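Local coordinates for protein TRAP dicarboxylate transporter-DctP subunit (Desulfovibrio desulfuricans subsp. desulfuricans, PDB 4NHB) that binds sn-glycerol-3-phosphate and probably delivers it, as the periplasmic solute-binding subunit, to a TRAP membrane transporter, at residues G40-I45 and P212-V217. Numbering follows the deposited sequence.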
loop_
_atom_site.group_PDB
_atom_site.type_symbol
_atom_site.label_atom_id
_atom_site.label_comp_id
_atom_site.label_asym_id
_atom_site.label_seq_id
_atom_site.Cartn_x
_atom_site.Cartn_y
_atom_site.Cartn_z
ATOM N N GLY A 40 5.514 11.426 7.860
ATOM C CA GLY A 40 5.331 10.592 9.033
ATOM C C GLY A 40 4.541 9.329 8.754
ATOM O O GLY A 40 4.248 8.587 9.661
ATOM N N GLU A 41 4.171 9.104 7.500
ATOM C CA GLU A 41 3.422 7.896 7.126
ATOM C C GLU A 41 4.442 6.922 6.526
ATOM O O GLU A 41 5.412 7.347 5.886
ATOM C CB GLU A 41 2.308 8.271 6.145
ATOM C CG GLU A 41 1.098 7.317 6.094
ATOM C CD GLU A 41 1.212 6.265 5.000
ATOM O OE1 GLU A 41 0.192 5.598 4.679
ATOM O OE2 GLU A 41 2.344 6.039 4.517
ATOM N N PRO A 42 4.256 5.604 6.753
ATOM C CA PRO A 42 5.336 4.689 6.353
ATOM C C PRO A 42 5.821 4.788 4.918
ATOM O O PRO A 42 7.033 4.652 4.765
ATOM C CB PRO A 42 4.782 3.299 6.660
ATOM C CG PRO A 42 3.754 3.542 7.781
ATOM C CD PRO A 42 3.190 4.934 7.520
ATOM N N GLU A 43 4.965 5.059 3.922
ATOM C CA GLU A 43 5.434 5.193 2.535
ATOM C C GLU A 43 6.480 6.307 2.441
ATOM O O GLU A 43 7.608 6.114 1.945
ATOM C CB GLU A 43 4.269 5.445 1.590
ATOM C CG GLU A 43 4.687 5.456 0.121
ATOM C CD GLU A 43 3.606 5.972 -0.801
ATOM O OE1 GLU A 43 3.462 7.208 -1.016
ATOM O OE2 GLU A 43 2.942 5.126 -1.390
ATOM N N THR A 44 6.132 7.450 3.000
ATOM C CA THR A 44 6.956 8.632 2.930
ATOM C C THR A 44 8.265 8.497 3.707
ATOM O O THR A 44 9.309 8.926 3.236
ATOM C CB THR A 44 6.174 9.812 3.446
ATOM O OG1 THR A 44 4.926 9.868 2.745
ATOM C CG2 THR A 44 6.936 11.096 3.220
ATOM N N ILE A 45 8.185 7.955 4.917
ATOM C CA ILE A 45 9.378 7.613 5.690
ATOM C C ILE A 45 10.312 6.716 4.852
ATOM O O ILE A 45 11.515 6.938 4.778
ATOM C CB ILE A 45 8.987 6.863 6.966
ATOM C CG1 ILE A 45 8.112 7.752 7.860
ATOM C CG2 ILE A 45 10.250 6.396 7.696
ATOM C CD1 ILE A 45 7.401 6.988 8.982
ATOM N N PRO A 212 -5.263 1.739 6.817
ATOM C CA PRO A 212 -4.272 1.430 7.848
ATOM C C PRO A 212 -4.323 2.459 8.991
ATOM O O PRO A 212 -4.705 3.622 8.758
ATOM C CB PRO A 212 -2.927 1.564 7.100
ATOM C CG PRO A 212 -3.256 1.377 5.660
ATOM C CD PRO A 212 -4.657 1.961 5.488
ATOM N N LEU A 213 -3.903 2.067 10.187
ATOM C CA LEU A 213 -3.912 2.997 11.304
ATOM C C LEU A 213 -3.017 4.178 11.056
ATOM O O LEU A 213 -3.321 5.277 11.506
ATOM C CB LEU A 213 -3.502 2.309 12.604
ATOM C CG LEU A 213 -4.607 1.411 13.196
ATOM C CD1 LEU A 213 -4.046 0.298 14.064
ATOM C CD2 LEU A 213 -5.621 2.231 13.979
ATOM N N ALA A 214 -1.939 3.985 10.309
ATOM C CA ALA A 214 -1.050 5.091 10.019
ATOM C C ALA A 214 -1.820 6.230 9.333
ATOM O O ALA A 214 -1.603 7.401 9.609
ATOM C CB ALA A 214 0.136 4.627 9.127
ATOM N N ASP A 215 -2.738 5.867 8.452
ATOM C CA ASP A 215 -3.499 6.855 7.691
ATOM C C ASP A 215 -4.623 7.428 8.545
ATOM O O ASP A 215 -4.875 8.647 8.543
ATOM C CB ASP A 215 -4.025 6.217 6.391
ATOM C CG ASP A 215 -2.941 6.011 5.343
ATOM O OD1 ASP A 215 -1.827 6.554 5.548
ATOM O OD2 ASP A 215 -3.225 5.302 4.309
ATOM N N ILE A 216 -5.265 6.572 9.333
ATOM C CA ILE A 216 -6.326 7.040 10.204
ATOM C C ILE A 216 -5.805 8.074 11.191
ATOM O O ILE A 216 -6.463 9.082 11.411
ATOM C CB ILE A 216 -6.964 5.880 10.969
ATOM C CG1 ILE A 216 -7.778 5.025 10.017
ATOM C CG2 ILE A 216 -7.797 6.394 12.120
ATOM C CD1 ILE A 216 -8.078 3.640 10.567
ATOM N N VAL A 217 -4.620 7.848 11.770
ATOM C CA VAL A 217 -4.067 8.809 12.710
ATOM C C VAL A 217 -3.485 10.029 12.002
ATOM O O VAL A 217 -3.681 11.158 12.428
ATOM C CB VAL A 217 -2.991 8.153 13.604
ATOM C CG1 VAL A 217 -2.066 9.216 14.232
ATOM C CG2 VAL A 217 -3.687 7.301 14.651
HETATM O O HOH W 1 1.134 8.123 9.914
#
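The methyl of Ala214 packs against CD and CG of the Pro42 ring, CB lying 3.5 Å from Pro42 CD and 4.0 Å from Pro42 CG, a tight apolar touch. Beside it the carboxylates of Glu41 and Asp215 meet oxygen to oxygen, nearly coplanar (planes 17° apart). Glu41 OE1 and Asp215 OD1 are modelled 2.4 Å apart, doubtfully short for two acid oxygens. Glu41, the N-cap of helix 42-57, bends at chi2 (-94°), and its other oxygen, OE2, accepts from Glu43 N at 2.9 Å, a capping bond that meets OE2 nearly in line with its C-O bond. A water bridges the backbones, donating to Ala214 O at 2.8 Å and to Gly40 O at 3.2 Å. Farther out, Asp215 OD2 forms a salt bridge with Lys37, a ligand-binding residue, and the Asp215 side chain comes within about 4 Å of the bound sn-glycerol-3-phosphate, so the contact lies next to the pocket. It joins the N-terminal ends of helices 42-57 and 213-218: Glu41 also rests on Leu148 of strand 146-155, while Leu213 packs onto helix 252-286.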